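Local atomic coordinates of HcgC (Methanococcus maripaludis S2, PDB entry 5O4J), a protein that probably transfers a methyl group from S-adenosylmethionine to a carbon of a pyridinol precursor during biosynthesis of the [Fe]-hydrogenase cofactor. Residues I18-K29 against S175-I185; I33-F42 against N127-D135. All blocks are in the same frame, centred on the assembly; numbering follows the deposited sequence. Where two conformers were deposited one is given.

Contact 1. Residues I18-K29 against S175-I185. With PJL ((3~{E})-3-[(~{E})-3-oxidanylprop-2-enoyl]iminopropanoic acid), chain H; SAH (S-adenosyl-L-homocysteine), chain E.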
# COMPACT_ATOMS: atom_id res chain seq x y z
N ILE A 18 -1.24 -8.68 21.81
CA ILE A 18 -2.51 -8.75 21.09
C ILE A 18 -3.66 -8.41 22.03
O ILE A 18 -4.58 -7.65 21.67
CB ILE A 18 -2.69 -10.14 20.45
CG1 ILE A 18 -1.51 -10.47 19.52
CG2 ILE A 18 -3.96 -10.18 19.62
CD1 ILE A 18 -1.32 -11.95 19.32
N LYS A 19 -3.61 -8.91 23.27
CA LYS A 19 -4.69 -8.65 24.22
C LYS A 19 -4.81 -7.16 24.53
O LYS A 19 -5.90 -6.68 24.87
CB LYS A 19 -4.47 -9.44 25.52
CG LYS A 19 -3.24 -9.06 26.33
CD LYS A 19 -3.24 -9.82 27.66
CE LYS A 19 -2.07 -9.45 28.54
NZ LYS A 19 -2.09 -10.20 29.83
N ASP A 20 -3.70 -6.41 24.45
CA ASP A 20 -3.74 -4.98 24.70
C ASP A 20 -4.49 -4.24 23.61
O ASP A 20 -5.19 -3.26 23.88
CB ASP A 20 -2.31 -4.42 24.82
CG ASP A 20 -1.53 -5.03 25.97
OD1 ASP A 20 -2.12 -5.30 27.04
OD2 ASP A 20 -0.31 -5.24 25.81
N ILE A 21 -4.32 -4.67 22.36
CA ILE A 21 -5.06 -4.08 21.24
C ILE A 21 -6.53 -4.44 21.36
O ILE A 21 -7.41 -3.60 21.13
CB ILE A 21 -4.47 -4.55 19.90
CG1 ILE A 21 -2.95 -4.33 19.88
CG2 ILE A 21 -5.14 -3.82 18.75
CD1 ILE A 21 -2.26 -4.81 18.62
N VAL A 22 -6.83 -5.70 21.68
CA VAL A 22 -8.22 -6.09 21.92
C VAL A 22 -8.83 -5.19 22.98
O VAL A 22 -9.90 -4.60 22.79
CB VAL A 22 -8.28 -7.57 22.34
CG1 VAL A 22 -9.70 -7.97 22.77
CG2 VAL A 22 -7.79 -8.46 21.21
N SER A 23 -8.12 -5.06 24.11
CA SER A 23 -8.62 -4.25 25.22
C SER A 23 -8.94 -2.83 24.78
O SER A 23 -10.01 -2.29 25.10
CB SER A 23 -7.57 -4.24 26.35
OG SER A 23 -8.02 -3.48 27.45
N ASP A 24 -8.02 -2.20 24.05
CA ASP A 24 -8.25 -0.82 23.63
C ASP A 24 -9.48 -0.71 22.74
O ASP A 24 -10.31 0.19 22.92
CB ASP A 24 -7.02 -0.27 22.91
CG ASP A 24 -5.81 -0.13 23.83
OD1 ASP A 24 -6.00 -0.13 25.06
OD2 ASP A 24 -4.68 -0.02 23.32
N VAL A 25 -9.66 -1.65 21.81
CA VAL A 25 -10.82 -1.61 20.92
C VAL A 25 -12.11 -1.84 21.70
O VAL A 25 -13.09 -1.11 21.53
CB VAL A 25 -10.68 -2.64 19.78
CG1 VAL A 25 -11.99 -2.76 19.01
CG2 VAL A 25 -9.53 -2.22 18.86
N VAL A 26 -12.15 -2.87 22.56
CA VAL A 26 -13.39 -3.15 23.27
C VAL A 26 -13.72 -2.01 24.21
O VAL A 26 -14.90 -1.69 24.41
CB VAL A 26 -13.34 -4.51 24.00
CG1 VAL A 26 -12.97 -5.64 23.03
CG2 VAL A 26 -12.37 -4.49 25.16
N GLU A 27 -12.71 -1.36 24.79
CA GLU A 27 -12.98 -0.20 25.64
C GLU A 27 -13.61 0.94 24.86
O GLU A 27 -14.56 1.58 25.32
CB GLU A 27 -11.68 0.25 26.32
CG GLU A 27 -11.85 1.46 27.24
CD GLU A 27 -10.55 1.90 27.89
OE1 GLU A 27 -10.57 2.22 29.10
OE2 GLU A 27 -9.50 1.92 27.21
N LYS A 28 -13.11 1.19 23.64
CA LYS A 28 -13.73 2.23 22.82
C LYS A 28 -15.19 1.92 22.52
O LYS A 28 -16.05 2.82 22.57
CB LYS A 28 -12.95 2.42 21.52
CG LYS A 28 -11.68 3.23 21.71
CD LYS A 28 -10.79 3.17 20.49
CE LYS A 28 -9.62 4.15 20.69
NZ LYS A 28 -8.70 4.24 19.54
N LYS A 29 -15.51 0.66 22.23
CA LYS A 29 -16.91 0.29 21.99
C LYS A 29 -17.75 0.48 23.25
O LYS A 29 -18.86 1.02 23.20
CB LYS A 29 -16.99 -1.15 21.49
CG LYS A 29 -16.34 -1.38 20.13
CD LYS A 29 -16.59 -2.78 19.60
CE LYS A 29 -16.01 -2.92 18.20
NZ LYS A 29 -16.33 -4.24 17.58
N SER A 175 -16.35 -3.97 11.40
CA SER A 175 -16.17 -3.33 12.69
C SER A 175 -15.86 -4.32 13.80
O SER A 175 -15.81 -3.93 14.97
CB SER A 175 -17.44 -2.57 13.06
OG SER A 175 -18.51 -3.50 13.08
N GLY A 176 -15.74 -5.60 13.46
CA GLY A 176 -15.51 -6.61 14.48
C GLY A 176 -14.19 -6.37 15.18
O GLY A 176 -13.20 -5.95 14.57
N THR A 177 -14.17 -6.64 16.49
CA THR A 177 -12.94 -6.46 17.26
C THR A 177 -11.78 -7.22 16.64
O THR A 177 -10.69 -6.67 16.47
CB THR A 177 -13.18 -6.89 18.70
OG1 THR A 177 -14.30 -6.13 19.22
CG2 THR A 177 -11.97 -6.63 19.58
N MET A 178 -11.99 -8.50 16.29
CA MET A 178 -10.93 -9.30 15.68
C MET A 178 -10.43 -8.68 14.38
O MET A 178 -9.22 -8.57 14.17
CB MET A 178 -11.44 -10.72 15.42
CG MET A 178 -10.40 -11.66 14.79
SD MET A 178 -8.87 -11.85 15.70
CE MET A 178 -9.47 -12.37 17.31
N THR A 179 -11.35 -8.31 13.48
CA THR A 179 -10.95 -7.69 12.21
C THR A 179 -10.08 -6.46 12.45
O THR A 179 -9.03 -6.28 11.80
CB THR A 179 -12.19 -7.28 11.40
OG1 THR A 179 -12.96 -8.42 11.04
CG2 THR A 179 -11.80 -6.53 10.12
N LEU A 180 -10.51 -5.60 13.36
CA LEU A 180 -9.78 -4.37 13.63
C LEU A 180 -8.40 -4.66 14.20
O LEU A 180 -7.42 -4.01 13.82
CB LEU A 180 -10.58 -3.49 14.58
CG LEU A 180 -11.89 -2.95 14.00
CD1 LEU A 180 -12.75 -2.36 15.11
CD2 LEU A 180 -11.60 -1.93 12.91
N VAL A 181 -8.30 -5.64 15.11
CA VAL A 181 -7.01 -6.01 15.68
C VAL A 181 -6.07 -6.51 14.59
O VAL A 181 -4.90 -6.10 14.51
CB VAL A 181 -7.21 -7.05 16.79
CG1 VAL A 181 -5.89 -7.68 17.22
CG2 VAL A 181 -7.92 -6.43 17.99
N VAL A 182 -6.57 -7.40 13.73
CA VAL A 182 -5.77 -7.92 12.62
C VAL A 182 -5.28 -6.78 11.75
O VAL A 182 -4.10 -6.70 11.40
CB VAL A 182 -6.61 -8.93 11.81
CG1 VAL A 182 -5.92 -9.29 10.49
CG2 VAL A 182 -6.85 -10.18 12.65
N ASP A 183 -6.18 -5.88 11.38
CA ASP A 183 -5.81 -4.82 10.45
C ASP A 183 -4.84 -3.82 11.09
O ASP A 183 -3.94 -3.30 10.43
CB ASP A 183 -7.06 -4.12 9.94
CG ASP A 183 -7.86 -4.98 8.99
OD1 ASP A 183 -7.36 -6.03 8.52
OD2 ASP A 183 -9.01 -4.60 8.70
N ILE A 184 -5.03 -3.52 12.38
CA ILE A 184 -4.08 -2.69 13.12
C ILE A 184 -2.69 -3.31 13.04
O ILE A 184 -1.70 -2.62 12.76
CB ILE A 184 -4.54 -2.53 14.58
CG1 ILE A 184 -5.74 -1.59 14.65
CG2 ILE A 184 -3.40 -2.01 15.47
CD1 ILE A 184 -6.50 -1.68 15.96
N ILE A 185 -2.61 -4.61 13.29
CA ILE A 185 -1.31 -5.26 13.28
C ILE A 185 -0.72 -5.28 11.87
O ILE A 185 0.47 -5.00 11.69
CB ILE A 185 -1.43 -6.67 13.90
CG1 ILE A 185 -1.71 -6.53 15.41
CG2 ILE A 185 -0.15 -7.46 13.67
CD1 ILE A 185 -2.07 -7.83 16.12
O14 PJL H . -15.20 -11.00 14.39
C12 PJL H . -14.90 -10.34 13.35
O13 PJL H . -14.12 -9.37 13.34
C10 PJL H . -15.46 -10.68 11.98
C4 PJL H . -16.88 -11.17 12.03
N5 PJL H . -17.16 -12.38 12.26
C6 PJL H . -18.42 -12.86 12.29
O8 PJL H . -18.65 -14.02 12.00
C7 PJL H . -19.57 -11.99 12.65
C2 PJL H . -19.41 -10.71 12.94
O1 PJL H . -20.41 -9.91 13.25
N SAH E . -19.19 -7.80 16.73
CA SAH E . -18.43 -8.62 17.72
CB SAH E . -18.22 -10.02 17.16
CG SAH E . -19.48 -10.87 17.27
SD SAH E . -19.20 -12.55 16.75
C SAH E . -17.09 -8.02 18.04
O SAH E . -16.34 -8.63 18.84
OXT SAH E . -16.79 -6.96 17.48
C5' SAH E . -20.78 -13.28 17.07
C4' SAH E . -20.99 -13.63 18.54
O4' SAH E . -22.40 -13.74 18.78
C3' SAH E . -20.40 -14.98 18.89
O3' SAH E . -20.03 -15.04 20.28
C2' SAH E . -21.55 -15.90 18.58
O2' SAH E . -21.48 -17.18 19.22
C1' SAH E . -22.73 -15.11 19.07
N9 SAH E . -24.00 -15.40 18.38
C8 SAH E . -24.16 -15.63 17.05
N7 SAH E . -25.47 -15.82 16.78
C5 SAH E . -26.15 -15.69 17.94
C6 SAH E . -27.56 -15.75 18.36
N6 SAH E . -28.53 -16.01 17.46
N1 SAH E . -27.83 -15.55 19.67
C2 SAH E . -26.88 -15.28 20.57
N3 SAH E . -25.58 -15.21 20.27
C4 SAH E . -25.17 -15.40 18.99
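Lys29 reaches across the helix pair with an extended chain and gives NZ to the carbonyl O of Ser175, 2.7 Å away; the bond meets the C=O at 152°, tilted modestly from the carbonyl plane. The same NZ lies 2.8 Å from SAH OXT, and Glu134 makes a salt bridge to this ammonium group. Thr177 N, at the first turn of its helix, donates to the same SAH OXT at 2.8 Å. Next to it the Thr177 methyl is a knob among Val22, Val25, Val26 and Lys29: with CG2 anti to the backbone N (chi1 -56° for OG1), the methyl meets Val26 CG1 at 3.7 Å while OG1, on the other branch, is hydrogen-bonded to Ser53 OG. Farther from the ligand the interface is purely aliphatic. Val181 CG2 touches both Val22 CG2 and Ile21 CG2, and Ile21 CD1 reaches Ile185 CG1 at 3.7 Å. On another side of helix 177-185, Thr179 grips PJL O13 through both N and OG1, the latter at 2.7 Å, and Gly176 at the N-cap comes close enough that a side chain there would collide with this oxygen. A helix N-terminus and a lysine thus converge on one carboxylate, which probably favours its anionic form.

Contact 2. Residues I33-F42 against N127-D135; sequences IKYFLEGEEF and NPKVLIVED. With SAH (S-adenosyl-L-homocysteine), chain E.
A Rossmann-like alpha/beta layer is built here, where the end of helix 18-37 packs on the parallel strand 130-134 and the chain then turns into strand 42-48 of the same sheet. Val130 and Ile132, alternate residues of the strand, face the helix. Ile132 CD1 meets Ile33 CG2 at 3.9 Å and Phe36 CD2 at 3.8 Å. Val130 divides its two methyls: CG1 touches Leu37 CD2 at 3.7 Å and lies at the edge of the Phe36 ring, while CG2 sits at the edge of the Phe42 ring, 3.9 Å from CZ. Phe36 gets there with CG anti to the backbone N (chi1 -178°), which brings the ring up against the strand, and Lys159 engages it in a cation-pi contact. A type I' turn from Leu37 to Glu40 brings the chain round to Phe42. At the outer rim, Glu40 OE2 rests against the aliphatic CD of Lys129 at 3.6 Å, their charged ends not in contact. Toward the strand's C-terminal end, OE1 of Glu134 accepts a weak hydrogen bond from SAH N, 3.1 Å away. A glutamine in its place would probably cost Lys29 one of the two carboxylates around it and leave the ligand's amino group facing a neutral amide oxygen at best. Apolar helix-on-sheet packing, with ligand contacts toward the C-terminal ends of the strands, is typical of Rossmann-type folds, here with the 3-2-1-4-5 order of parallel strands.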
# COMPACT_ATOMS: atom_id res chain seq x y z
N ILE A 33 -20.99 3.15 23.85
CA ILE A 33 -22.29 2.80 24.41
C ILE A 33 -22.58 3.65 25.64
O ILE A 33 -23.68 4.21 25.78
CB ILE A 33 -22.33 1.29 24.73
CG1 ILE A 33 -22.40 0.50 23.43
CG2 ILE A 33 -23.51 0.95 25.65
CD1 ILE A 33 -22.06 -0.97 23.57
N LYS A 34 -21.59 3.80 26.52
CA LYS A 34 -21.77 4.61 27.72
C LYS A 34 -22.24 6.01 27.37
O LYS A 34 -23.20 6.53 27.96
CB LYS A 34 -20.45 4.69 28.49
CG LYS A 34 -20.52 5.51 29.78
CD LYS A 34 -19.14 5.63 30.42
CE LYS A 34 -19.19 6.47 31.68
NZ LYS A 34 -17.82 6.65 32.26
N TYR A 35 -21.57 6.65 26.40
CA TYR A 35 -21.91 8.01 26.02
C TYR A 35 -23.32 8.08 25.45
O TYR A 35 -24.07 9.02 25.73
CB TYR A 35 -20.89 8.52 25.00
CG TYR A 35 -21.24 9.85 24.41
CD1 TYR A 35 -21.14 11.01 25.16
CD2 TYR A 35 -21.69 9.96 23.10
CE1 TYR A 35 -21.47 12.23 24.62
CE2 TYR A 35 -22.02 11.19 22.55
CZ TYR A 35 -21.90 12.32 23.32
OH TYR A 35 -22.23 13.55 22.79
N PHE A 36 -23.69 7.09 24.63
CA PHE A 36 -25.03 7.05 24.07
C PHE A 36 -26.10 6.95 25.16
O PHE A 36 -27.16 7.56 25.05
CB PHE A 36 -25.13 5.88 23.10
CG PHE A 36 -26.45 5.77 22.41
CD1 PHE A 36 -26.81 6.68 21.43
CD2 PHE A 36 -27.32 4.75 22.72
CE1 PHE A 36 -28.04 6.57 20.77
CE2 PHE A 36 -28.54 4.63 22.06
CZ PHE A 36 -28.90 5.55 21.09
N LEU A 37 -25.82 6.18 26.22
CA LEU A 37 -26.81 5.93 27.26
C LEU A 37 -27.01 7.11 28.21
O LEU A 37 -27.98 7.12 28.96
CB LEU A 37 -26.44 4.67 28.04
CG LEU A 37 -26.53 3.36 27.24
CD1 LEU A 37 -26.14 2.17 28.09
CD2 LEU A 37 -27.93 3.16 26.67
N GLU A 38 -26.11 8.08 28.20
CA GLU A 38 -26.33 9.35 28.91
C GLU A 38 -26.65 9.15 30.39
O GLU A 38 -27.42 9.91 30.99
CB GLU A 38 -27.44 10.14 28.22
CG GLU A 38 -27.10 10.50 26.79
CD GLU A 38 -28.25 11.17 26.05
OE1 GLU A 38 -28.02 11.67 24.93
OE2 GLU A 38 -29.39 11.14 26.56
N GLY A 39 -26.02 8.15 31.00
CA GLY A 39 -26.18 7.91 32.42
C GLY A 39 -27.51 7.32 32.82
O GLY A 39 -27.79 7.24 34.02
N GLU A 40 -28.33 6.91 31.87
CA GLU A 40 -29.60 6.28 32.20
C GLU A 40 -29.37 4.97 32.95
O GLU A 40 -28.45 4.20 32.63
CB GLU A 40 -30.43 6.03 30.94
CG GLU A 40 -31.83 5.49 31.23
CD GLU A 40 -32.77 5.52 30.03
OE1 GLU A 40 -32.38 6.01 28.96
OE2 GLU A 40 -33.92 5.05 30.17
N GLU A 41 -30.19 4.72 33.96
CA GLU A 41 -30.12 3.51 34.75
C GLU A 41 -31.21 2.54 34.29
O GLU A 41 -32.30 2.95 33.89
CB GLU A 41 -30.27 3.84 36.24
CG GLU A 41 -29.05 4.56 36.80
CD GLU A 41 -29.25 5.05 38.22
OE1 GLU A 41 -30.34 4.84 38.79
OE2 GLU A 41 -28.30 5.64 38.78
N PHE A 42 -30.89 1.25 34.35
CA PHE A 42 -31.75 0.21 33.82
C PHE A 42 -31.88 -0.91 34.83
O PHE A 42 -30.95 -1.19 35.60
CB PHE A 42 -31.18 -0.35 32.50
CG PHE A 42 -31.05 0.67 31.41
CD1 PHE A 42 -32.10 0.93 30.54
CD2 PHE A 42 -29.88 1.39 31.26
CE1 PHE A 42 -31.98 1.89 29.54
CE2 PHE A 42 -29.75 2.34 30.26
CZ PHE A 42 -30.79 2.59 29.40
N ASN A 127 -39.29 -5.34 24.53
CA ASN A 127 -39.86 -4.00 24.50
C ASN A 127 -39.04 -3.14 25.45
O ASN A 127 -39.52 -2.70 26.51
CB ASN A 127 -41.34 -4.03 24.91
CG ASN A 127 -41.99 -2.66 24.82
OD1 ASN A 127 -41.62 -1.82 24.00
ND2 ASN A 127 -42.98 -2.42 25.69
N PRO A 128 -37.79 -2.87 25.10
CA PRO A 128 -36.90 -2.13 26.00
C PRO A 128 -37.08 -0.62 25.84
O PRO A 128 -37.70 -0.13 24.90
CB PRO A 128 -35.51 -2.56 25.53
CG PRO A 128 -35.67 -2.78 24.06
CD PRO A 128 -37.10 -3.27 23.86
N LYS A 129 -36.52 0.10 26.81
CA LYS A 129 -36.38 1.54 26.68
C LYS A 129 -35.38 1.88 25.59
O LYS A 129 -35.61 2.79 24.79
CB LYS A 129 -35.94 2.13 28.01
CG LYS A 129 -36.99 2.03 29.10
CD LYS A 129 -36.44 2.50 30.43
CE LYS A 129 -37.47 2.34 31.54
NZ LYS A 129 -36.84 2.47 32.88
N VAL A 130 -34.29 1.13 25.52
CA VAL A 130 -33.18 1.41 24.61
C VAL A 130 -32.78 0.11 23.92
O VAL A 130 -32.66 -0.93 24.57
CB VAL A 130 -31.98 2.02 25.36
CG1 VAL A 130 -30.78 2.19 24.44
CG2 VAL A 130 -32.39 3.37 25.95
N LEU A 131 -32.60 0.19 22.61
CA LEU A 131 -32.06 -0.90 21.80
C LEU A 131 -30.81 -0.38 21.09
O LEU A 131 -30.87 0.66 20.44
CB LEU A 131 -33.08 -1.39 20.78
CG LEU A 131 -32.55 -2.36 19.72
CD1 LEU A 131 -32.16 -3.67 20.36
CD2 LEU A 131 -33.58 -2.57 18.62
N ILE A 132 -29.70 -1.11 21.22
CA ILE A 132 -28.48 -0.83 20.47
C ILE A 132 -28.14 -2.08 19.68
O ILE A 132 -28.08 -3.17 20.24
CB ILE A 132 -27.31 -0.46 21.39
CG1 ILE A 132 -27.64 0.80 22.19
CG2 ILE A 132 -26.03 -0.27 20.58
CD1 ILE A 132 -26.66 1.09 23.30
N VAL A 133 -27.90 -1.91 18.38
CA VAL A 133 -27.46 -2.99 17.49
C VAL A 133 -26.10 -2.61 16.95
O VAL A 133 -25.92 -1.50 16.43
CB VAL A 133 -28.46 -3.23 16.34
CG1 VAL A 133 -27.94 -4.31 15.37
CG2 VAL A 133 -29.82 -3.63 16.88
N GLU A 134 -25.13 -3.51 17.07
CA GLU A 134 -23.82 -3.25 16.50
C GLU A 134 -23.87 -3.51 15.00
O GLU A 134 -24.31 -4.58 14.56
CB GLU A 134 -22.73 -4.10 17.15
CG GLU A 134 -21.35 -3.76 16.61
CD GLU A 134 -20.22 -4.40 17.37
OE1 GLU A 134 -20.48 -5.37 18.12
OE2 GLU A 134 -19.08 -3.93 17.20
N ASP A 135 -23.47 -2.51 14.22
CA ASP A 135 -23.35 -2.64 12.77
C ASP A 135 -22.02 -3.30 12.44
O ASP A 135 -20.96 -2.71 12.69
CB ASP A 135 -23.47 -1.26 12.12
CG ASP A 135 -23.32 -1.29 10.61
OD1 ASP A 135 -23.21 -2.38 10.01
OD2 ASP A 135 -23.33 -0.18 10.01
N SAH E . -19.19 -7.80 16.73
CA SAH E . -18.43 -8.62 17.72
CB SAH E . -18.22 -10.02 17.16
CG SAH E . -19.48 -10.87 17.27
SD SAH E . -19.20 -12.55 16.75
C SAH E . -17.09 -8.02 18.04
O SAH E . -16.34 -8.63 18.84
OXT SAH E . -16.79 -6.96 17.48
C5' SAH E . -20.78 -13.28 17.07
C4' SAH E . -20.99 -13.63 18.54
O4' SAH E . -22.40 -13.74 18.78
C3' SAH E . -20.40 -14.98 18.89
O3' SAH E . -20.03 -15.04 20.28
C2' SAH E . -21.55 -15.90 18.58
O2' SAH E . -21.48 -17.18 19.22
C1' SAH E . -22.73 -15.11 19.07
N9 SAH E . -24.00 -15.40 18.38
C8 SAH E . -24.16 -15.63 17.05
N7 SAH E . -25.47 -15.82 16.78
C5 SAH E . -26.15 -15.69 17.94
C6 SAH E . -27.56 -15.75 18.36
N6 SAH E . -28.53 -16.01 17.46
N1 SAH E . -27.83 -15.55 19.67
C2 SAH E . -26.88 -15.28 20.57
N3 SAH E . -25.58 -15.21 20.27
C4 SAH E . -25.17 -15.40 18.99

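How the contacts relate
Both contacts draw on helix 18-37, and together they illustrate how one long helix can serve two packing modes. Contact 1 uses its N-terminal part against another helix, with every touching residue buried near the centre of the chain. Contact 2 sets its C-terminal end against a strand, the centre of the contact about 17 Å from that of the chain; mostly buried, it runs out to a charged, more open rim. Contact 1 combines aliphatic interdigitation with a single hydrogen bond across its segments, whereas contact 2 has none and relies on aromatic and branched side chains. The two meet through a salt bridge. Lys29 and Thr177 from contact 1, and more weakly Glu134 from contact 2, border the ligand's amino-acid end.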